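O-methyltransferase family 2 (Planctopirus limnophila, PDB 5I2H) probably transfers methyl groups from S-adenosyl-L-methionine to hydroxyl oxygens of small molecules, and holds the flavone apigenin in this crystal structure. Local coordinates at residues P14-P19 against P351-G356; S196-L201 against P262-L267; Y210-L215 against D246-H251. All blocks are in the same frame, centred on the assembly; numbering follows the deposited sequence. Where two conformers were deposited one is given.

Contact 1 of 3, residues P14-P19 against P351-G356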
ATOM      1  N   PRO A  14     -17.519  -0.743 -17.547  1.00 13.82           N
ATOM      2  CA  PRO A  14     -16.870   0.103 -18.564  1.00 14.21           C
ATOM      3  C   PRO A  14     -15.398   0.366 -18.288  1.00 14.41           C
ATOM      4  O   PRO A  14     -14.677   0.745 -19.215  1.00 17.77           O
ATOM      5  CB  PRO A  14     -17.681   1.404 -18.503  1.00 14.35           C
ATOM      6  CG  PRO A  14     -18.199   1.443 -17.115  1.00 16.00           C
ATOM      7  CD  PRO A  14     -18.521  -0.005 -16.769  1.00 16.26           C
ATOM      8  N   THR A  15     -14.937   0.178 -17.054  1.00 12.06           N
ATOM      9  CA  THR A  15     -13.524   0.234 -16.703  1.00 11.18           C
ATOM     10  C   THR A  15     -13.241  -0.939 -15.789  1.00 11.21           C
ATOM     11  O   THR A  15     -14.160  -1.562 -15.260  1.00 11.59           O
ATOM     12  CB  THR A  15     -13.156   1.544 -15.982  1.00  9.77           C
ATOM     13  OG1 THR A  15     -14.136   1.824 -14.960  1.00 11.40           O
ATOM     14  CG2 THR A  15     -13.130   2.713 -16.975  1.00 11.93           C
ATOM     15  N   ASP A  16     -11.959  -1.210 -15.578  1.00 10.19           N
ATOM     16  CA  ASP A  16     -11.509  -2.333 -14.761  1.00  9.49           C
ATOM     17  C   ASP A  16     -11.186  -1.796 -13.368  1.00  8.81           C
ATOM     18  O   ASP A  16     -10.241  -1.023 -13.199  1.00  9.72           O
ATOM     19  CB  ASP A  16     -10.293  -2.983 -15.400  1.00 10.93           C
ATOM     20  CG  ASP A  16      -9.811  -4.223 -14.662  1.00 12.87           C
ATOM     21  OD1 ASP A  16     -10.346  -4.559 -13.607  1.00 11.41           O
ATOM     22  OD2 ASP A  16      -8.890  -4.886 -15.164  1.00 15.61           O
ATOM     23  N   VAL A  17     -11.970  -2.224 -12.373  1.00  8.19           N
ATOM     24  CA  VAL A  17     -11.824  -1.757 -10.998  1.00  7.65           C
ATOM     25  C   VAL A  17     -10.586  -2.331 -10.317  1.00  7.57           C
ATOM     26  O   VAL A  17     -10.191  -1.856  -9.240  1.00  8.66           O
ATOM     27  CB  VAL A  17     -13.099  -2.136 -10.205  1.00  7.39           C
ATOM     28  CG1 VAL A  17     -13.175  -3.665 -10.020  1.00 10.12           C
ATOM     29  CG2 VAL A  17     -13.155  -1.401  -8.835  1.00  9.85           C
ATOM     30  N   THR A  18      -9.952  -3.332 -10.923  1.00  7.60           N
ATOM     31  CA  THR A  18      -8.890  -4.076 -10.235  1.00  7.33           C
ATOM     32  C   THR A  18      -7.802  -3.204  -9.602  1.00  7.40           C
ATOM     33  O   THR A  18      -7.450  -3.457  -8.437  1.00  9.35           O
ATOM     34  CB  THR A  18      -8.274  -5.094 -11.215  1.00 10.37           C
ATOM     35  OG1 THR A  18      -9.302  -5.965 -11.725  1.00 12.92           O
ATOM     36  CG2 THR A  18      -7.197  -5.940 -10.511  1.00 12.80           C
ATOM     37  N   PRO A  19      -7.270  -2.164 -10.248  1.00  7.77           N
ATOM     38  CA  PRO A  19      -6.217  -1.368  -9.572  1.00 11.77           C
ATOM     39  C   PRO A  19      -6.672  -0.728  -8.279  1.00  8.59           C
ATOM     40  O   PRO A  19      -5.833  -0.460  -7.414  1.00 10.24           O
ATOM     41  CB  PRO A  19      -5.869  -0.273 -10.590  1.00 12.94           C
ATOM     42  CG  PRO A  19      -6.486  -0.734 -11.871  1.00 15.06           C
ATOM     43  CD  PRO A  19      -7.550  -1.706 -11.618  1.00 10.01           C
ATOM     44  N   PRO A 351      -9.255 -16.960 -16.513  1.00 14.41           N
ATOM     45  CA  PRO A 351      -9.330 -15.696 -15.766  1.00 13.69           C
ATOM     46  C   PRO A 351     -10.695 -15.031 -15.907  1.00 14.67           C
ATOM     47  O   PRO A 351     -11.326 -15.080 -16.969  1.00 15.30           O
ATOM     48  CB  PRO A 351      -8.236 -14.832 -16.405  1.00 14.42           C
ATOM     49  CG  PRO A 351      -7.376 -15.793 -17.194  1.00 18.37           C
ATOM     50  CD  PRO A 351      -8.233 -16.942 -17.572  1.00 16.30           C
ATOM     51  N   THR A 352     -11.140 -14.402 -14.812  1.00 10.72           N
ATOM     52  CA  THR A 352     -12.347 -13.577 -14.833  1.00  9.73           C
ATOM     53  C   THR A 352     -11.910 -12.123 -14.736  1.00 12.31           C
ATOM     54  O   THR A 352     -11.432 -11.556 -15.735  1.00 16.43           O
ATOM     55  CB  THR A 352     -13.339 -14.041 -13.755  1.00 10.36           C
ATOM     56  OG1 THR A 352     -12.737 -13.934 -12.463  1.00  9.75           O
ATOM     57  CG2 THR A 352     -13.762 -15.543 -14.013  1.00 11.43           C
ATOM     58  N   SER A 353     -12.091 -11.471 -13.582  0.73 11.45           N
ATOM     59  CA  SER A 353     -11.564 -10.122 -13.376  0.73 12.96           C
ATOM     60  C   SER A 353     -11.266  -9.950 -11.893  0.73 12.75           C
ATOM     61  O   SER A 353     -11.526 -10.847 -11.088  0.73 13.19           O
ATOM     62  CB  SER A 353     -12.534  -9.033 -13.851  0.73 16.11           C
ATOM     63  OG  SER A 353     -11.919  -7.758 -13.683  0.73 16.06           O
ATOM     64  N   ALA A 354     -10.717  -8.785 -11.534  1.00 13.15           N
ATOM     65  CA  ALA A 354     -10.307  -8.499 -10.157  1.00 13.50           C
ATOM     66  C   ALA A 354      -9.444  -9.632  -9.603  1.00 12.38           C
ATOM     67  O   ALA A 354      -9.591 -10.058  -8.455  1.00 14.53           O
ATOM     68  CB  ALA A 354     -11.518  -8.226  -9.252  1.00 15.20           C
ATOM     69  N   HIS A 355      -8.533 -10.134 -10.434  1.00  9.38           N
ATOM     70  CA  HIS A 355      -7.623 -11.234 -10.117  1.00 10.45           C
ATOM     71  C   HIS A 355      -8.317 -12.586  -9.953  1.00 10.09           C
ATOM     72  O   HIS A 355      -7.671 -13.551  -9.517  1.00 12.37           O
ATOM     73  CB  HIS A 355      -6.775 -10.901  -8.878  1.00 14.03           C
ATOM     74  CG  HIS A 355      -5.946  -9.665  -9.050  1.00 17.37           C
ATOM     75  ND1 HIS A 355      -5.115  -9.478 -10.137  1.00 21.11           N
ATOM     76  CD2 HIS A 355      -5.848  -8.540  -8.303  1.00 19.06           C
ATOM     77  CE1 HIS A 355      -4.521  -8.301 -10.034  1.00 21.41           C
ATOM     78  NE2 HIS A 355      -4.951  -7.711  -8.934  1.00 20.02           N
ATOM     79  N   GLY A 356      -9.603 -12.688 -10.276  1.00  8.81           N
ATOM     80  CA  GLY A 356     -10.309 -13.951 -10.136  1.00  9.75           C
ATOM     81  C   GLY A 356      -9.965 -14.932 -11.232  1.00 10.25           C
ATOM     82  O   GLY A 356      -9.553 -14.560 -12.343  1.00 12.23           O
TER
HETATM   83  O   HOH W   1      -9.388  -7.549 -14.753  1.00 24.32           O

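Contact 2 of 3, residues S196-L201 against P262-L267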
ATOM      1  N   SER A 196     -31.758 -30.466 -21.688  1.00 31.55           N
ATOM      2  CA  SER A 196     -32.018 -29.798 -20.422  1.00 28.85           C
ATOM      3  C   SER A 196     -30.962 -28.747 -20.128  1.00 24.70           C
ATOM      4  O   SER A 196     -29.770 -28.936 -20.413  1.00 24.61           O
ATOM      5  CB  SER A 196     -32.043 -30.799 -19.274  1.00 31.05           C
ATOM      6  OG  SER A 196     -33.001 -31.797 -19.537  1.00 36.20           O
ATOM      7  N   GLY A 197     -31.408 -27.648 -19.529  1.00 21.36           N
ATOM      8  CA  GLY A 197     -30.500 -26.745 -18.861  1.00 19.95           C
ATOM      9  C   GLY A 197     -29.860 -27.419 -17.655  1.00 20.15           C
ATOM     10  O   GLY A 197     -30.164 -28.559 -17.291  1.00 21.91           O
ATOM     11  N   ARG A 198     -28.945 -26.683 -17.029  1.00 16.16           N
ATOM     12  CA  ARG A 198     -28.237 -27.145 -15.846  1.00 13.01           C
ATOM     13  C   ARG A 198     -28.768 -26.441 -14.611  1.00 12.28           C
ATOM     14  O   ARG A 198     -29.313 -25.341 -14.698  1.00 12.97           O
ATOM     15  CB  ARG A 198     -26.733 -26.916 -15.965  1.00 13.03           C
ATOM     16  CG  ARG A 198     -26.151 -27.678 -17.204  1.00 14.01           C
ATOM     17  CD  ARG A 198     -24.652 -27.493 -17.402  1.00 14.32           C
ATOM     18  NE  ARG A 198     -23.797 -28.087 -16.374  1.00 15.07           N
ATOM     19  CZ  ARG A 198     -23.505 -29.383 -16.302  1.00 16.56           C
ATOM     20  NH1 ARG A 198     -24.031 -30.234 -17.185  1.00 17.27           N
ATOM     21  NH2 ARG A 198     -22.712 -29.836 -15.339  1.00 16.11           N
ATOM     22  N   VAL A 199     -28.633 -27.113 -13.471  1.00 11.36           N
ATOM     23  CA  VAL A 199     -28.910 -26.535 -12.161  1.00 10.35           C
ATOM     24  C   VAL A 199     -27.580 -26.118 -11.560  1.00 10.22           C
ATOM     25  O   VAL A 199     -26.689 -26.954 -11.375  1.00 11.54           O
ATOM     26  CB  VAL A 199     -29.657 -27.523 -11.258  1.00 11.48           C
ATOM     27  CG1 VAL A 199     -29.818 -26.952  -9.849  1.00 12.97           C
ATOM     28  CG2 VAL A 199     -31.029 -27.869 -11.885  1.00 11.72           C
ATOM     29  N   LEU A 200     -27.432 -24.821 -11.285  1.00  9.18           N
ATOM     30  CA  LEU A 200     -26.223 -24.260 -10.700  1.00  7.98           C
ATOM     31  C   LEU A 200     -26.502 -23.976  -9.230  1.00  8.87           C
ATOM     32  O   LEU A 200     -27.394 -23.176  -8.909  1.00 10.65           O
ATOM     33  CB  LEU A 200     -25.830 -22.977 -11.428  1.00  8.35           C
ATOM     34  CG  LEU A 200     -24.708 -22.138 -10.789  1.00 10.02           C
ATOM     35  CD1 LEU A 200     -23.409 -22.968 -10.658  1.00 10.35           C
ATOM     36  CD2 LEU A 200     -24.456 -20.839 -11.580  1.00 10.75           C
ATOM     37  N   LEU A 201     -25.772 -24.654  -8.349  1.00  8.48           N
ATOM     38  CA  LEU A 201     -25.836 -24.454  -6.900  1.00  8.66           C
ATOM     39  C   LEU A 201     -24.662 -23.607  -6.441  1.00  8.42           C
ATOM     40  O   LEU A 201     -23.501 -23.964  -6.678  1.00 10.06           O
ATOM     41  CB  LEU A 201     -25.803 -25.800  -6.159  1.00 10.07           C
ATOM     42  CG  LEU A 201     -25.601 -25.794  -4.636  1.00  9.77           C
ATOM     43  CD1 LEU A 201     -26.755 -25.101  -3.900  1.00  9.90           C
ATOM     44  CD2 LEU A 201     -25.388 -27.236  -4.101  1.00 11.72           C
ATOM     45  N   PRO A 262     -29.750 -31.351  -5.066  1.00 12.94           N
ATOM     46  CA  PRO A 262     -29.241 -31.854  -6.348  1.00 13.30           C
ATOM     47  C   PRO A 262     -28.891 -30.707  -7.277  1.00 12.20           C
ATOM     48  O   PRO A 262     -29.629 -29.727  -7.386  1.00 13.97           O
ATOM     49  CB  PRO A 262     -30.413 -32.681  -6.895  1.00 15.37           C
ATOM     50  CG  PRO A 262     -31.182 -33.087  -5.693  1.00 16.48           C
ATOM     51  CD  PRO A 262     -31.079 -31.900  -4.754  1.00 14.31           C
ATOM     52  N   ALA A 263     -27.762 -30.845  -7.955  1.00 12.64           N
ATOM     53  CA  ALA A 263     -27.260 -29.813  -8.850  1.00 10.86           C
ATOM     54  C   ALA A 263     -26.344 -30.434  -9.884  1.00 11.90           C
ATOM     55  O   ALA A 263     -25.714 -31.465  -9.632  1.00 14.54           O
ATOM     56  CB  ALA A 263     -26.497 -28.740  -8.068  1.00 12.12           C
ATOM     57  N   ASP A 264     -26.258 -29.779 -11.043  1.00 11.11           N
ATOM     58  CA  ASP A 264     -25.283 -30.170 -12.056  1.00 11.42           C
ATOM     59  C   ASP A 264     -23.922 -29.526 -11.797  1.00 10.12           C
ATOM     60  O   ASP A 264     -22.886 -30.177 -11.925  1.00 11.91           O
ATOM     61  CB  ASP A 264     -25.777 -29.759 -13.442  1.00 11.65           C
ATOM     62  CG  ASP A 264     -27.039 -30.512 -13.859  1.00 14.79           C
ATOM     63  OD1 ASP A 264     -26.954 -31.739 -14.120  1.00 16.90           O
ATOM     64  OD2 ASP A 264     -28.111 -29.894 -13.929  1.00 15.88           O
ATOM     65  N   ASP A 265     -23.914 -28.236 -11.479  1.00  9.99           N
ATOM     66  CA  ASP A 265     -22.701 -27.461 -11.218  1.00  8.66           C
ATOM     67  C   ASP A 265     -22.774 -26.924  -9.803  1.00 10.01           C
ATOM     68  O   ASP A 265     -23.840 -26.454  -9.380  1.00  9.63           O
ATOM     69  CB  ASP A 265     -22.575 -26.266 -12.160  1.00 11.05           C
ATOM     70  CG  ASP A 265     -22.354 -26.691 -13.615  1.00 11.54           C
ATOM     71  OD1 ASP A 265     -21.688 -27.716 -13.830  1.00 11.51           O
ATOM     72  OD2 ASP A 265     -22.848 -26.005 -14.520  1.00 13.26           O
ATOM     73  N   ILE A 266     -21.643 -26.941  -9.094  1.00  8.56           N
ATOM     74  CA  ILE A 266     -21.555 -26.342  -7.766  1.00  9.04           C
ATOM     75  C   ILE A 266     -20.460 -25.285  -7.796  1.00  9.95           C
ATOM     76  O   ILE A 266     -19.322 -25.576  -8.185  1.00 10.91           O
ATOM     77  CB  ILE A 266     -21.289 -27.395  -6.682  1.00 10.09           C
ATOM     78  CG1 ILE A 266     -22.496 -28.332  -6.624  1.00 11.36           C
ATOM     79  CG2 ILE A 266     -21.047 -26.707  -5.345  1.00 12.72           C
ATOM     80  CD1 ILE A 266     -22.299 -29.506  -5.692  1.00 12.77           C
ATOM     81  N   LEU A 267     -20.809 -24.057  -7.407  1.00  7.94           N
ATOM     82  CA  LEU A 267     -19.897 -22.915  -7.403  1.00  6.79           C
ATOM     83  C   LEU A 267     -19.442 -22.611  -5.970  1.00  9.25           C
ATOM     84  O   LEU A 267     -20.271 -22.469  -5.046  1.00  9.64           O
ATOM     85  CB  LEU A 267     -20.595 -21.695  -8.018  1.00  5.88           C
ATOM     86  CG  LEU A 267     -19.810 -20.373  -7.975  1.00  8.04           C
ATOM     87  CD1 LEU A 267     -18.481 -20.518  -8.760  1.00  9.18           C
ATOM     88  CD2 LEU A 267     -20.643 -19.203  -8.516  1.00  9.30           C
TER
HETATM   89  O   HOH W   2     -30.440 -30.279 -15.024  1.00 15.83           O
HETATM   90  O   HOH W   3     -24.338 -32.702 -15.075  1.00 23.66           O

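Contact 3 of 3, residues Y210-L215 against D246-H251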
ATOM      1  N   TYR A 210     -23.249 -14.022  -8.884  1.00  7.78           N
ATOM      2  CA  TYR A 210     -22.634 -14.804  -9.955  1.00  8.38           C
ATOM      3  C   TYR A 210     -23.650 -15.733 -10.598  1.00  7.64           C
ATOM      4  O   TYR A 210     -23.658 -15.902 -11.826  1.00  8.67           O
ATOM      5  CB  TYR A 210     -21.431 -15.594  -9.445  1.00  8.76           C
ATOM      6  CG  TYR A 210     -20.269 -14.684  -9.079  1.00 10.58           C
ATOM      7  CD1 TYR A 210     -19.351 -14.269 -10.032  1.00 14.55           C
ATOM      8  CD2 TYR A 210     -20.092 -14.231  -7.772  1.00 14.59           C
ATOM      9  CE1 TYR A 210     -18.300 -13.421  -9.697  1.00 14.25           C
ATOM     10  CE2 TYR A 210     -19.035 -13.388  -7.429  1.00 14.36           C
ATOM     11  CZ  TYR A 210     -18.134 -12.997  -8.396  1.00 15.37           C
ATOM     12  OH  TYR A 210     -17.084 -12.152  -8.074  1.00 17.36           O
ATOM     13  N   THR A 211     -24.495 -16.366  -9.772  1.00  7.72           N
ATOM     14  CA  THR A 211     -25.531 -17.251 -10.298  1.00  8.40           C
ATOM     15  C   THR A 211     -26.566 -16.474 -11.092  1.00  9.21           C
ATOM     16  O   THR A 211     -26.996 -16.938 -12.156  1.00 10.18           O
ATOM     17  CB  THR A 211     -26.185 -18.014  -9.154  1.00 11.97           C
ATOM     18  OG1 THR A 211     -25.181 -18.826  -8.538  1.00 13.98           O
ATOM     19  CG2 THR A 211     -27.313 -18.916  -9.656  1.00 11.23           C
HETATM   20  N   MSE A 212     -26.966 -15.285 -10.611  1.00  8.71           N
HETATM   21  CA  MSE A 212     -27.936 -14.488 -11.358  1.00  7.84           C
HETATM   22  C   MSE A 212     -27.393 -14.122 -12.749  1.00  8.81           C
HETATM   23  O   MSE A 212     -28.145 -14.185 -13.724  1.00 10.43           O
HETATM   24  CB  MSE A 212     -28.336 -13.233 -10.588  1.00  8.78           C
HETATM   25  CG  MSE A 212     -29.002 -13.588  -9.273  1.00 11.15           C
HETATM   26 SE   MSE A 212     -29.107 -11.996  -8.200  0.79 13.58          SE
HETATM   27  CE  MSE A 212     -29.375 -12.974  -6.514  1.00 15.59           C
ATOM     28  N   ALA A 213     -26.106 -13.763 -12.858  1.00  8.88           N
ATOM     29  CA  ALA A 213     -25.544 -13.507 -14.184  1.00  7.18           C
ATOM     30  C   ALA A 213     -25.603 -14.759 -15.056  1.00  8.80           C
ATOM     31  O   ALA A 213     -25.997 -14.694 -16.231  1.00 10.37           O
ATOM     32  CB  ALA A 213     -24.115 -12.981 -14.063  1.00  6.91           C
ATOM     33  N   VAL A 214     -25.203 -15.913 -14.508  1.00  7.62           N
ATOM     34  CA  VAL A 214     -25.261 -17.140 -15.303  1.00  8.69           C
ATOM     35  C   VAL A 214     -26.689 -17.403 -15.770  1.00  8.83           C
ATOM     36  O   VAL A 214     -26.928 -17.774 -16.932  1.00 12.01           O
ATOM     37  CB  VAL A 214     -24.698 -18.316 -14.481  1.00 10.66           C
ATOM     38  CG1 VAL A 214     -24.988 -19.659 -15.164  1.00 11.63           C
ATOM     39  CG2 VAL A 214     -23.192 -18.115 -14.296  1.00 11.84           C
ATOM     40  N   LEU A 215     -27.667 -17.182 -14.894  1.00  8.88           N
ATOM     41  CA  LEU A 215     -29.050 -17.449 -15.295  1.00  8.18           C
ATOM     42  C   LEU A 215     -29.533 -16.490 -16.381  1.00 10.94           C
ATOM     43  O   LEU A 215     -30.382 -16.882 -17.196  1.00 11.65           O
ATOM     44  CB  LEU A 215     -29.999 -17.362 -14.094  1.00  9.08           C
ATOM     45  CG  LEU A 215     -29.819 -18.437 -13.016  1.00  8.34           C
ATOM     46  CD1 LEU A 215     -30.879 -18.253 -11.893  1.00  9.17           C
ATOM     47  CD2 LEU A 215     -29.844 -19.861 -13.595  1.00 11.32           C
ATOM     48  N   ASP A 246     -37.933 -16.314 -10.677  0.63 18.44           N
ATOM     49  CA  ASP A 246     -38.721 -17.514 -10.896  0.63 18.96           C
ATOM     50  C   ASP A 246     -37.851 -18.737 -11.186  0.63 16.69           C
ATOM     51  O   ASP A 246     -38.353 -19.872 -11.107  0.63 17.86           O
ATOM     52  CB  ASP A 246     -39.732 -17.271 -12.027  0.63 22.54           C
ATOM     53  CG  ASP A 246     -40.857 -16.286 -11.635  0.63 25.15           C
ATOM     54  OD1 ASP A 246     -41.227 -16.193 -10.448  0.63 25.50           O
ATOM     55  OD2 ASP A 246     -41.392 -15.606 -12.537  0.63 27.11           O
ATOM     56  N   ARG A 247     -36.559 -18.549 -11.467  1.00 14.60           N
ATOM     57  CA  ARG A 247     -35.663 -19.659 -11.770  1.00 14.06           C
ATOM     58  C   ARG A 247     -34.594 -19.809 -10.696  1.00 13.06           C
ATOM     59  O   ARG A 247     -33.591 -20.510 -10.903  1.00 13.42           O
ATOM     60  CB  ARG A 247     -35.022 -19.495 -13.153  1.00 14.72           C
ATOM     61  CG  ARG A 247     -35.992 -19.592 -14.303  1.00 16.77           C
ATOM     62  CD  ARG A 247     -35.238 -19.601 -15.619  1.00 15.79           C
ATOM     63  NE  ARG A 247     -34.686 -18.286 -15.986  1.00 15.22           N
ATOM     64  CZ  ARG A 247     -33.413 -18.038 -16.304  1.00 15.58           C
ATOM     65  NH1 ARG A 247     -32.480 -19.012 -16.295  1.00 15.26           N
ATOM     66  NH2 ARG A 247     -33.072 -16.799 -16.659  1.00 16.19           N
ATOM     67  N   LEU A 248     -34.796 -19.169  -9.555  1.00 11.00           N
ATOM     68  CA  LEU A 248     -33.854 -19.191  -8.447  1.00 13.48           C
ATOM     69  C   LEU A 248     -34.566 -19.678  -7.181  1.00 14.16           C
ATOM     70  O   LEU A 248     -35.694 -19.269  -6.890  1.00 17.41           O
ATOM     71  CB  LEU A 248     -33.267 -17.785  -8.228  1.00 16.39           C
ATOM     72  CG  LEU A 248     -32.053 -17.676  -7.337  1.00 15.75           C
ATOM     73  CD1 LEU A 248     -30.814 -18.236  -8.065  1.00 14.51           C
ATOM     74  CD2 LEU A 248     -31.857 -16.225  -6.969  1.00 16.37           C
ATOM     75  N   GLU A 249     -33.917 -20.561  -6.438  1.00 11.69           N
ATOM     76  CA  GLU A 249     -34.376 -20.940  -5.109  1.00 13.69           C
ATOM     77  C   GLU A 249     -33.324 -20.517  -4.104  1.00 13.81           C
ATOM     78  O   GLU A 249     -32.128 -20.573  -4.401  1.00 13.74           O
ATOM     79  CB  GLU A 249     -34.580 -22.428  -4.959  1.00 17.52           C
ATOM     80  CG  GLU A 249     -35.555 -23.029  -5.904  1.00 22.26           C
ATOM     81  CD  GLU A 249     -35.542 -24.564  -5.870  1.00 26.36           C
ATOM     82  OE1 GLU A 249     -34.836 -25.202  -5.032  1.00 26.70           O
ATOM     83  OE2 GLU A 249     -36.232 -25.121  -6.722  1.00 28.83           O
ATOM     84  N   LEU A 250     -33.785 -20.140  -2.916  1.00 12.18           N
ATOM     85  CA  LEU A 250     -32.932 -19.711  -1.811  1.00 12.16           C
ATOM     86  C   LEU A 250     -33.093 -20.711  -0.673  1.00 12.42           C
ATOM     87  O   LEU A 250     -34.198 -20.880  -0.146  1.00 13.33           O
ATOM     88  CB  LEU A 250     -33.308 -18.301  -1.341  1.00 13.49           C
ATOM     89  CG  LEU A 250     -33.433 -17.273  -2.466  1.00 14.49           C
ATOM     90  CD1 LEU A 250     -33.976 -15.913  -1.929  1.00 17.27           C
ATOM     91  CD2 LEU A 250     -32.110 -17.094  -3.220  1.00 14.69           C
ATOM     92  N   HIS A 251     -32.002 -21.378  -0.309  1.00 13.02           N
ATOM     93  CA  HIS A 251     -32.011 -22.391   0.738  1.00 15.75           C
ATOM     94  C   HIS A 251     -31.087 -22.000   1.878  1.00 16.99           C
ATOM     95  O   HIS A 251     -29.886 -21.767   1.661  1.00 16.03           O
ATOM     96  CB  HIS A 251     -31.586 -23.747   0.195  1.00 16.75           C
ATOM     97  CG  HIS A 251     -32.538 -24.306  -0.793  1.00 19.67           C
ATOM     98  ND1 HIS A 251     -33.299 -25.420  -0.530  1.00 23.01           N
ATOM     99  CD2 HIS A 251     -32.900 -23.885  -2.022  1.00 21.70           C
ATOM    100  CE1 HIS A 251     -34.051 -25.689  -1.585  1.00 24.21           C
ATOM    101  NE2 HIS A 251     -33.825 -24.773  -2.504  1.00 22.00           N
TER

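Contact 1 of 3, residues P14-P19 against P351-G356
T18 meets the turn at S353-G356 with its whole side chain. Its CB sits 4.1 Å from A354 CA, and there the two branches part. OG1 comes within 3.1 Å of A354 CA and accepts a weak, bent hydrogen bond from A354 N (121° at the hydrogen). The hydroxyl in turn gives its proton to D16 OD1, 2.6 Å from T18 OG1, on the syn side of the carboxylate. T18 N adds a straighter capping bond to D16 OD1 from above the carboxylate plane, at the entry to helix 18-24. Through a water 2.7 Å from D16 OD2 and 2.8 Å from S353 OG, the acid also reaches the turn. With OG1 beside the backbone N (chi1 -57°), CG2 stands anti to that nitrogen and lies over one face of the H355 ring. This is a CH-pi contact, 3.6 Å from T18 CG2 to the H355 ring centroid and shifted toward NE2, the nitrogen that bonds to D22. V172 of helix 154-179 touches A354. One threonine thus offers a polar branch to an acid and a type I' turn and a methyl to an imidazole, joining the N-terminal dimerisation region to a hairpin loop of the methyltransferase sheet.

Contact 2 of 3, residues S196-L201 against P262-L267
The guanidinium of R198 fits against two neighbouring acids at once, D265 at its edge and D264 over one face. It grips D265 side-on, R198 NE to D265 OD2 at 2.9 Å and R198 NH2 to D265 OD1 at 2.8 Å. Both D265 oxygens lie in the guanidinium plane, but the nitrogens approach from above the carboxylate, the two planes being 41° apart. D264 closes over the arginine, its CB resting 3.5 Å above the guanidinium plane, toward the rim. A bend at chi3 (67°) brings the R198 head round to this place.

The apolar bumps fit on both faces of the strand pair. On one, the small methyl of A263 fills the dip between V199 and L201, with A263 CB 3.6 Å from L201 CB and 4.2 Å from V199 CG1. L201 and I266 then lie side by side and point the same way, L201 CD2 4.0 Å from I266 CG1. On the other, L200 CD1 drops into the notch between D265 and L267, 3.7 Å from D265 CB and 4.1 Å from L267 CB. Parallel backbone pairing sets this spacing, with D265 N bonded to V199 O, L201 N to D265 O and L267 N to L201 O. D264 OD2 accepts from V199 N on its anti lone pair.

The charged cluster has further partners: R198 NH1 donates to Q184 O and R198 NH2 to G294 O, D265 OD1 forms a second salt bridge with R296, and D264 OD1 accepts from K187 N. These are middle strands of the Rossmann-like sheet, with strand 222-227 beyond 199-203 and strand 296-301 beyond 265-269. Helix 209-217 packs on the L200 and L267 face through T211, V214 and Y210.

Contact 3 of 3, residues Y210-L215 against D246-H251
Two nitrogens of R247 close end-on around the carbonyl oxygen of L215. R247 NH2 to L215 O is the shorter and straighter bond, 2.7 Å and 158°; R247 NH1 to L215 O is 3.1 Å and more bent. L215 O lies exactly in the guanidinium plane, yet both donors come to it from one face of its own carbonyl plane. A bend at chi3 (-74°) folds the R247 chain so that it runs alongside L215 with its tip heading the other way, R247 NH1 3.7 Å from L215 CB. R247 NH1 also donates to W221 O, just ahead of strand 222-227. An alanine in place of R247 would probably leave L215 O and W221 O without these donors and open a gap alongside the L215 side chain.

Beside this polar clasp sits the apolar one. L248 CD1 wedges between residues one helical turn apart, 3.8 Å from L215 CD1 and 3.9 Å from T211 CG2. Its other branch, CD2, meets CE of M212, a selenomethionine, at 4.1 Å.

The next shell fixes these groups. T211 OG1 bonds to D202 OD2 of strand 199-203. I225 lies against both T211 and L248, while L238 and A239 of helix 229-241 back M212 and L248 respectively.

Helix 209-217 runs nearly antiparallel to strand 248-252 (161° between the short segments), their axes 10.8 Å apart. It follows strand 199-203 and precedes strand 222-227, a beta-alpha-beta crossover of the Rossmann-like fold that class I methyltransferases share, and here it also reaches strand 248-252, the outermost on that side of the chain's sheet.

Overall arrangement
Starting from the N terminus, residues 14-19, in the dimerisation region, run into helix 18-24 and meet 351-356, near the other end of the chain, so contact 1 closes a loop of over 330 residues holding both other contacts. Contact 2 opens at 196-201 in the methyltransferase domain and closes at 262-267; within that span, contact 3 joins 210-215 to 246-251. The three are therefore nested and none cross. Contacts 2 and 3 touch and share helix 209-217 and the sheet, and together they tie the sheet's middle to one edge. Contact 1 lies apart, its centre about 26 Å from that of contact 2, and links the sheet's far hairpin to the N-terminal helices.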